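Long-range contacts in complement factor H (Bos taurus, PDB 6XZ6), which helps to control the complement system as a host regulator and, through the sushi domain modelled here, is bound by the factor H receptor of Trypanosoma brucei: residues I3-P8 and A45-D50; G13-E18 and D26-E31; P8-G13 and P54-A59. One frame throughout, in Å; residues are numbered along the deposited sequence.

Contact 1. Residues I3-P8 and A45-D50; sequences ITCDPP and ATCTRD
C47 is joined to C5 by a disulfide, SG to SG 2.0 Å, with a torsion of 97° about the S-S bond. The two halves reach it by different routes: C47 holds its sulfur anti to its backbone N (chi1 173°), whereas C5 tucks its own beside the backbone N (chi1 -60°). I3 CG2 rests 4.1 Å from C47 SG, and W52 packs against both cysteines. This is the first-to-third cysteine link of the sushi (SCR, CCP) fold, fastening the start of the domain to the end of strand 44-48. At T48 the backbone does the touching: its O lies 3.5 Å from I3 CG2. A water near it donates to T4 O at 3.1 Å and, weakly, to T48 O, so part of the link between the two backbones runs through solvent. R49 comes next, its side chain crossing that of I3 at about a right angle. I3 CD1 sits 3.2 Å above one face of the guanidinium, offset toward the rim, though this arginine is poorly ordered. D50 turns back to T48: its N donates to T48 OG1 at 3.3 Å, an ST turn, and the same hydroxyl is hydrogen-bonded to G51 O.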
loop_
_atom_site.group_PDB
_atom_site.type_symbol
_atom_site.label_atom_id
_atom_site.label_comp_id
_atom_site.label_asym_id
_atom_site.label_seq_id
_atom_site.Cartn_x
_atom_site.Cartn_y
_atom_site.Cartn_z
ATOM N N ILE B 3 23.930 23.810 -30.549
ATOM C CA ILE B 3 23.691 22.356 -30.526
ATOM C C ILE B 3 22.297 22.075 -29.921
ATOM O O ILE B 3 21.945 22.665 -28.897
ATOM C CB ILE B 3 24.827 21.636 -29.717
ATOM C CG1 ILE B 3 26.165 21.618 -30.505
ATOM C CG2 ILE B 3 24.430 20.226 -29.263
ATOM C CD1 ILE B 3 27.407 21.276 -29.678
ATOM N N THR B 4 21.505 21.183 -30.557
ATOM C CA THR B 4 20.202 20.745 -30.034
ATOM C C THR B 4 20.072 19.243 -30.148
ATOM O O THR B 4 20.665 18.657 -31.054
ATOM C CB THR B 4 18.984 21.472 -30.643
ATOM O OG1 THR B 4 19.090 21.565 -32.064
ATOM C CG2 THR B 4 18.733 22.827 -30.016
ATOM N N CYS B 5 19.309 18.621 -29.215
ATOM C CA CYS B 5 19.010 17.183 -29.166
ATOM C C CYS B 5 17.529 16.985 -29.107
ATOM O O CYS B 5 16.803 17.764 -28.486
ATOM C CB CYS B 5 19.664 16.489 -27.967
ATOM S SG CYS B 5 21.466 16.601 -27.911
ATOM N N ASP B 6 17.111 15.856 -29.640
ATOM C CA ASP B 6 15.751 15.386 -29.560
ATOM C C ASP B 6 15.678 14.627 -28.230
ATOM O O ASP B 6 16.740 14.216 -27.726
ATOM C CB ASP B 6 15.462 14.422 -30.722
ATOM C CG ASP B 6 15.262 15.095 -32.065
ATOM O OD1 ASP B 6 14.671 16.212 -32.096
ATOM O OD2 ASP B 6 15.682 14.507 -33.090
ATOM N N PRO B 7 14.472 14.423 -27.642
ATOM C CA PRO B 7 14.396 13.643 -26.395
ATOM C C PRO B 7 15.065 12.267 -26.526
ATOM O O PRO B 7 14.985 11.660 -27.606
ATOM C CB PRO B 7 12.891 13.476 -26.183
ATOM C CG PRO B 7 12.256 14.546 -26.974
ATOM C CD PRO B 7 13.133 14.843 -28.101
ATOM N N PRO B 8 15.768 11.765 -25.475
ATOM C CA PRO B 8 16.387 10.432 -25.590
ATOM C C PRO B 8 15.346 9.334 -25.696
ATOM O O PRO B 8 14.207 9.491 -25.264
ATOM C CB PRO B 8 17.194 10.282 -24.295
ATOM C CG PRO B 8 16.622 11.222 -23.373
ATOM C CD PRO B 8 15.993 12.350 -24.140
ATOM N N ALA B 45 23.362 11.661 -18.715
ATOM C CA ALA B 45 23.531 11.838 -20.161
ATOM C C ALA B 45 23.425 13.320 -20.496
ATOM O O ALA B 45 22.516 13.997 -20.018
ATOM C CB ALA B 45 22.514 11.031 -20.941
ATOM N N THR B 46 24.407 13.829 -21.257
ATOM C CA THR B 46 24.516 15.232 -21.661
ATOM C C THR B 46 24.255 15.371 -23.162
ATOM O O THR B 46 24.650 14.493 -23.938
ATOM C CB THR B 46 25.907 15.779 -21.277
ATOM O OG1 THR B 46 26.209 15.404 -19.938
ATOM C CG2 THR B 46 26.006 17.286 -21.397
ATOM N N CYS B 47 23.585 16.475 -23.563
ATOM C CA CYS B 47 23.324 16.774 -24.964
ATOM C C CYS B 47 24.586 17.382 -25.571
ATOM O O CYS B 47 25.057 18.428 -25.119
ATOM C CB CYS B 47 22.114 17.695 -25.116
ATOM S SG CYS B 47 21.822 18.288 -26.808
ATOM N N THR B 48 25.159 16.676 -26.561
ATOM C CA THR B 48 26.379 17.050 -27.282
ATOM C C THR B 48 26.138 17.054 -28.803
ATOM O O THR B 48 25.039 16.736 -29.271
ATOM C CB THR B 48 27.546 16.103 -26.916
ATOM O OG1 THR B 48 27.373 14.844 -27.573
ATOM C CG2 THR B 48 27.734 15.928 -25.408
ATOM N N ARG B 49 27.195 17.397 -29.569
ATOM C CA ARG B 49 27.229 17.442 -31.036
ATOM C C ARG B 49 26.973 16.035 -31.633
ATOM O O ARG B 49 26.472 15.918 -32.755
ATOM C CB ARG B 49 28.600 17.992 -31.475
ATOM C CG ARG B 49 28.704 18.469 -32.915
ATOM C CD ARG B 49 30.021 19.195 -33.142
ATOM N NE ARG B 49 29.891 20.641 -32.926
ATOM C CZ ARG B 49 30.170 21.268 -31.784
ATOM N NH1 ARG B 49 30.004 22.581 -31.685
ATOM N NH2 ARG B 49 30.601 20.586 -30.730
ATOM N N ASP B 50 27.302 14.978 -30.851
ATOM C CA ASP B 50 27.147 13.564 -31.203
ATOM C C ASP B 50 25.947 12.896 -30.485
ATOM O O ASP B 50 25.918 11.671 -30.344
ATOM C CB ASP B 50 28.442 12.802 -30.877
ATOM C CG ASP B 50 29.708 13.442 -31.411
ATOM O OD1 ASP B 50 29.818 13.610 -32.654
ATOM O OD2 ASP B 50 30.597 13.761 -30.592
HETATM O O HOH W 1 22.982 16.700 -31.885
#

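Contact 2. Residues G13-E18 and D26-E31; sequences GVYRPE and DKITYE
Y15 and Y30 sit across from one another at the middle of an antiparallel pairing between strands 13-16 and 27-31, a non-hydrogen-bonded pair touching through CB and CB (4.1 Å) while their rings lead away. Hydrogen-bonded pairs flank them. V14 and E31 exchange both backbone bonds, V14 N to E31 O being 2.7 Å, and R16 and T29 do the same, with T29 N to R16 O at 3.0 Å. The Y15, Y30 face is the tightly packed one: I28 CD1 comes in beside Y15 at 3.9 Å from its CB, while P7, I10, Y22, W52 and P56 close in around these residues from the rest of the sushi domain. The other face carries V14, R16, T29 and E31; here V14 packs on F166 of the receptor chain, and R16 and T29 meet through polar groups. Toward the solvent side K27 makes little contact, its end leading away from strand 13-16. R16 lies alongside T29, pointing the same way, and bends at chi2 (112°) and chi3 (-94°), which brings NE to T29 OG1 at 3.1 Å; the hydroxyl sits at the guanidinium edge, near its plane. P17 CD, after a cis peptide bond, lies 3.4 Å above one face of that group. R16 NH2 forms a salt bridge with E9 of the receptor, and Y15 O and E18 accept hydrogen bonds from receptor residues including Q164. T29 and P17 thus probably act as a second shell that settles how the R16 guanidinium is turned toward its acidic partner on the parasite protein.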
loop_
_atom_site.group_PDB
_atom_site.type_symbol
_atom_site.label_atom_id
_atom_site.label_comp_id
_atom_site.label_asym_id
_atom_site.label_seq_id
_atom_site.Cartn_x
_atom_site.Cartn_y
_atom_site.Cartn_z
ATOM N N GLY B 13 13.321 1.991 -19.436
ATOM C CA GLY B 13 13.820 3.021 -18.538
ATOM C C GLY B 13 12.961 4.268 -18.527
ATOM O O GLY B 13 12.040 4.388 -19.345
ATOM N N VAL B 14 13.263 5.202 -17.594
ATOM C CA VAL B 14 12.594 6.512 -17.427
ATOM C C VAL B 14 13.650 7.612 -17.280
ATOM O O VAL B 14 14.504 7.511 -16.403
ATOM C CB VAL B 14 11.622 6.648 -16.211
ATOM C CG1 VAL B 14 10.301 7.296 -16.564
ATOM C CG2 VAL B 14 11.537 5.446 -15.294
ATOM N N TYR B 15 13.561 8.678 -18.075
ATOM C CA TYR B 15 14.446 9.848 -17.959
ATOM C C TYR B 15 13.659 11.044 -17.444
ATOM O O TYR B 15 12.411 11.047 -17.425
ATOM C CB TYR B 15 15.154 10.198 -19.283
ATOM C CG TYR B 15 14.236 10.662 -20.392
ATOM C CD1 TYR B 15 13.622 9.746 -21.251
ATOM C CD2 TYR B 15 14.014 12.013 -20.621
ATOM C CE1 TYR B 15 12.765 10.172 -22.270
ATOM C CE2 TYR B 15 13.162 12.445 -21.638
ATOM C CZ TYR B 15 12.544 11.521 -22.459
ATOM O OH TYR B 15 11.714 11.935 -23.464
ATOM N N ARG B 16 14.410 12.053 -17.013
ATOM C CA ARG B 16 13.918 13.328 -16.530
ATOM C C ARG B 16 14.975 14.414 -16.844
ATOM O O ARG B 16 16.170 14.095 -16.849
ATOM C CB ARG B 16 13.534 13.258 -15.037
ATOM C CG ARG B 16 14.666 12.982 -14.035
ATOM C CD ARG B 16 14.917 14.220 -13.162
ATOM N NE ARG B 16 15.991 15.050 -13.723
ATOM C CZ ARG B 16 15.977 16.373 -13.779
ATOM N NH1 ARG B 16 16.989 17.028 -14.345
ATOM N NH2 ARG B 16 14.956 17.056 -13.267
ATOM N N PRO B 17 14.582 15.682 -17.130
ATOM C CA PRO B 17 13.205 16.165 -17.301
ATOM C C PRO B 17 12.694 15.742 -18.699
ATOM O O PRO B 17 13.469 15.302 -19.559
ATOM C CB PRO B 17 13.353 17.679 -17.143
ATOM C CG PRO B 17 14.702 17.975 -17.695
ATOM C CD PRO B 17 15.557 16.736 -17.466
ATOM N N GLU B 18 11.394 15.848 -18.906
ATOM C CA GLU B 18 10.815 15.518 -20.186
ATOM C C GLU B 18 10.474 16.801 -20.960
ATOM O O GLU B 18 9.521 17.508 -20.617
ATOM C CB GLU B 18 9.604 14.616 -19.995
ATOM C CG GLU B 18 9.410 13.724 -21.186
ATOM C CD GLU B 18 8.155 12.917 -21.100
ATOM O OE1 GLU B 18 7.174 13.283 -21.787
ATOM O OE2 GLU B 18 8.152 11.924 -20.341
ATOM N N ASP B 26 22.763 20.322 -21.834
ATOM C CA ASP B 26 21.575 20.006 -21.034
ATOM C C ASP B 26 21.704 18.549 -20.633
ATOM O O ASP B 26 21.974 17.697 -21.490
ATOM C CB ASP B 26 20.259 20.213 -21.825
ATOM C CG ASP B 26 19.628 21.614 -21.801
ATOM O OD1 ASP B 26 20.332 22.589 -21.436
ATOM O OD2 ASP B 26 18.426 21.735 -22.158
ATOM N N LYS B 27 21.554 18.269 -19.330
ATOM C CA LYS B 27 21.661 16.923 -18.779
ATOM C C LYS B 27 20.315 16.313 -18.438
ATOM O O LYS B 27 19.442 16.962 -17.825
ATOM C CB LYS B 27 22.543 16.892 -17.510
ATOM C CG LYS B 27 24.031 17.053 -17.756
ATOM C CD LYS B 27 24.851 16.426 -16.667
ATOM C CE LYS B 27 26.112 17.204 -16.439
ATOM N NZ LYS B 27 25.931 18.234 -15.368
ATOM N N ILE B 28 20.170 15.034 -18.801
ATOM C CA ILE B 28 19.042 14.200 -18.410
ATOM C C ILE B 28 19.596 13.143 -17.417
ATOM O O ILE B 28 20.783 12.820 -17.464
ATOM C CB ILE B 28 18.246 13.566 -19.596
ATOM C CG1 ILE B 28 19.079 12.542 -20.421
ATOM C CG2 ILE B 28 17.635 14.621 -20.487
ATOM C CD1 ILE B 28 18.884 11.063 -20.061
ATOM N N THR B 29 18.752 12.648 -16.512
ATOM C CA THR B 29 19.085 11.560 -15.593
ATOM C C THR B 29 18.038 10.455 -15.863
ATOM O O THR B 29 16.880 10.752 -16.082
ATOM C CB THR B 29 19.143 11.990 -14.110
ATOM O OG1 THR B 29 17.888 12.540 -13.736
ATOM C CG2 THR B 29 20.275 12.956 -13.802
ATOM N N TYR B 30 18.441 9.212 -15.888
ATOM C CA TYR B 30 17.530 8.109 -16.158
ATOM C C TYR B 30 17.625 6.975 -15.126
ATOM O O TYR B 30 18.672 6.766 -14.522
ATOM C CB TYR B 30 17.740 7.575 -17.593
ATOM C CG TYR B 30 19.013 6.777 -17.797
ATOM C CD1 TYR B 30 20.240 7.415 -17.975
ATOM C CD2 TYR B 30 18.975 5.390 -17.923
ATOM C CE1 TYR B 30 21.402 6.688 -18.207
ATOM C CE2 TYR B 30 20.136 4.653 -18.144
ATOM C CZ TYR B 30 21.345 5.306 -18.290
ATOM O OH TYR B 30 22.494 4.591 -18.501
ATOM N N GLU B 31 16.526 6.237 -14.962
ATOM C CA GLU B 31 16.403 5.078 -14.079
ATOM C C GLU B 31 15.852 3.934 -14.905
ATOM O O GLU B 31 15.096 4.166 -15.835
ATOM C CB GLU B 31 15.457 5.374 -12.905
ATOM C CG GLU B 31 16.019 6.346 -11.894
ATOM C CD GLU B 31 17.232 5.844 -11.145
ATOM O OE1 GLU B 31 17.147 4.736 -10.568
ATOM O OE2 GLU B 31 18.259 6.566 -11.116
#

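Contact 3. Residues P8-G13 and P54-A59; sequences PRIPNG and PVPRCA
I10 reaches across to P56 and C58 with both branches of its side chain. From CB, which points toward segment 54-59, the chain forks. CG2, anti to the backbone N, lies 3.9 Å from C58 SG. CG1 takes the place beside the backbone N (chi1 -45°) and meets P56 CB at 3.7 Å. At the tip, CD1 stays on the same proline, again 3.7 Å from P56 CB, with P56 CG a little farther off; the isoleucine crosses the ring at about a right angle. Y15 and Y30 press on I10 as well, and Y30 also packs on P56 and C58, so residues of the central strands cover the fork. C58 is the last of the four cysteines of the sushi fold, and its disulfide to C32 is the second-to-fourth link that secures the C-terminal end of the domain. I10 to G13 form a type II beta turn, with P11 and N12 at its corners, N12 in the left-handed region (phi 62°), and a weak bond from G13 N to I10 O. This brings the N12 carbonyl to C58: N12 O is 3.5 Å from C58 CB. G13 CA lies 3.7 Å from C58 SG. Direct backbone bonding between the segments is replaced by a water, which donates to P11 O at 2.6 Å and accepts from C58 N at 2.8 Å. Beyond C58, A59 pairs with F37 through the backbone; before it, the poorly ordered R57 makes a salt bridge with E39.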
loop_
_atom_site.group_PDB
_atom_site.type_symbol
_atom_site.label_atom_id
_atom_site.label_comp_id
_atom_site.label_asym_id
_atom_site.label_seq_id
_atom_site.Cartn_x
_atom_site.Cartn_y
_atom_site.Cartn_z
ATOM N N PRO B 8 15.768 11.765 -25.475
ATOM C CA PRO B 8 16.387 10.432 -25.590
ATOM C C PRO B 8 15.346 9.334 -25.696
ATOM O O PRO B 8 14.207 9.491 -25.264
ATOM C CB PRO B 8 17.194 10.282 -24.295
ATOM C CG PRO B 8 16.622 11.222 -23.373
ATOM C CD PRO B 8 15.993 12.350 -24.140
ATOM N N ARG B 9 15.728 8.228 -26.299
ATOM C CA ARG B 9 14.847 7.100 -26.425
ATOM C C ARG B 9 15.493 6.021 -25.557
ATOM O O ARG B 9 16.589 5.543 -25.849
ATOM C CB ARG B 9 14.666 6.725 -27.901
ATOM C CG ARG B 9 13.899 7.806 -28.693
ATOM C CD ARG B 9 13.704 7.535 -30.181
ATOM N NE ARG B 9 12.963 6.299 -30.396
ATOM C CZ ARG B 9 12.547 5.873 -31.576
ATOM N NH1 ARG B 9 12.754 6.605 -32.663
ATOM N NH2 ARG B 9 11.891 4.724 -31.677
ATOM N N ILE B 10 14.875 5.767 -24.403
ATOM C CA ILE B 10 15.328 4.815 -23.392
ATOM C C ILE B 10 14.234 3.746 -23.168
ATOM O O ILE B 10 13.472 3.839 -22.197
ATOM C CB ILE B 10 15.800 5.491 -22.056
ATOM C CG1 ILE B 10 16.696 6.714 -22.330
ATOM C CG2 ILE B 10 16.529 4.481 -21.156
ATOM C CD1 ILE B 10 16.762 7.692 -21.280
ATOM N N PRO B 11 14.168 2.693 -24.036
ATOM C CA PRO B 11 13.248 1.580 -23.751
ATOM C C PRO B 11 13.634 0.927 -22.397
ATOM O O PRO B 11 14.827 0.859 -22.064
ATOM C CB PRO B 11 13.506 0.600 -24.911
ATOM C CG PRO B 11 14.250 1.332 -25.901
ATOM C CD PRO B 11 15.007 2.389 -25.216
ATOM N N ASN B 12 12.624 0.473 -21.617
ATOM C CA ASN B 12 12.758 -0.203 -20.307
ATOM C C ASN B 12 13.411 0.676 -19.224
ATOM O O ASN B 12 13.916 0.163 -18.217
ATOM C CB ASN B 12 13.462 -1.565 -20.432
ATOM C CG ASN B 12 12.796 -2.487 -21.428
ATOM O OD1 ASN B 12 11.620 -2.841 -21.325
ATOM N ND2 ASN B 12 13.534 -2.893 -22.422
ATOM N N GLY B 13 13.321 1.991 -19.436
ATOM C CA GLY B 13 13.820 3.021 -18.538
ATOM C C GLY B 13 12.961 4.268 -18.527
ATOM O O GLY B 13 12.040 4.388 -19.345
ATOM N N PRO B 54 27.112 9.951 -22.027
ATOM C CA PRO B 54 27.117 8.616 -22.660
ATOM C C PRO B 54 25.703 8.183 -23.041
ATOM O O PRO B 54 24.735 8.687 -22.462
ATOM C CB PRO B 54 27.747 7.717 -21.586
ATOM C CG PRO B 54 27.403 8.358 -20.289
ATOM C CD PRO B 54 27.332 9.852 -20.564
ATOM N N VAL B 55 25.584 7.286 -24.025
ATOM C CA VAL B 55 24.292 6.816 -24.534
ATOM C C VAL B 55 23.476 6.062 -23.457
ATOM O O VAL B 55 23.961 5.054 -22.928
ATOM C CB VAL B 55 24.427 5.993 -25.844
ATOM C CG1 VAL B 55 23.055 5.688 -26.442
ATOM C CG2 VAL B 55 25.308 6.710 -26.863
ATOM N N PRO B 56 22.240 6.523 -23.132
ATOM C CA PRO B 56 21.437 5.822 -22.123
ATOM C C PRO B 56 20.803 4.532 -22.650
ATOM O O PRO B 56 20.070 4.556 -23.651
ATOM C CB PRO B 56 20.381 6.861 -21.721
ATOM C CG PRO B 56 20.735 8.110 -22.442
ATOM C CD PRO B 56 21.521 7.705 -23.629
ATOM N N ARG B 57 21.110 3.400 -21.980
ATOM C CA ARG B 57 20.593 2.073 -22.335
ATOM C C ARG B 57 20.315 1.251 -21.086
ATOM O O ARG B 57 21.205 1.103 -20.234
ATOM C CB ARG B 57 21.559 1.295 -23.262
ATOM C CG ARG B 57 21.645 1.811 -24.697
ATOM C CD ARG B 57 22.483 0.901 -25.579
ATOM N NE ARG B 57 23.047 1.594 -26.743
ATOM C CZ ARG B 57 24.214 2.236 -26.748
ATOM N NH1 ARG B 57 24.650 2.827 -27.853
ATOM N NH2 ARG B 57 24.945 2.309 -25.642
ATOM N N CYS B 58 19.067 0.710 -20.991
ATOM C CA CYS B 58 18.603 -0.179 -19.920
ATOM C C CYS B 58 18.588 -1.630 -20.450
ATOM O O CYS B 58 17.833 -1.962 -21.371
ATOM C CB CYS B 58 17.241 0.252 -19.384
ATOM S SG CYS B 58 17.276 1.791 -18.408
ATOM N N ALA B 59 19.480 -2.465 -19.900
ATOM C CA ALA B 59 19.668 -3.855 -20.276
ATOM C C ALA B 59 19.191 -4.800 -19.195
ATOM O O ALA B 59 19.277 -4.468 -18.017
ATOM C CB ALA B 59 21.136 -4.107 -20.563
HETATM O O HOH W 2 17.207 1.592 -22.884
#

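Overall arrangement
Contacts 1 and 3 lie on opposite sides of the chain's centre, their centres about 14 Å apart, contact 1 holding the whole C5-C47 disulfide and contact 3 the C58 half of the C32-C58 one. Contact 2 is nested along the chain inside the loops that both of them close, its centre about 12 Å from that of contact 1 and 9 Å from that of contact 3. Strand 44-48 carries contact 1 into the central sheet, A45 O lying 2.8 Å from I28 N, a probable hydrogen bond. P8 is shared by contacts 1 and 3, and G13 by contacts 2 and 3, where Y15 CB also packs 3.6 Å from I10 CD1. The trypanosome receptor binds at contact 2, whereas the segments of contact 1 touch no other protein chain of the assembly.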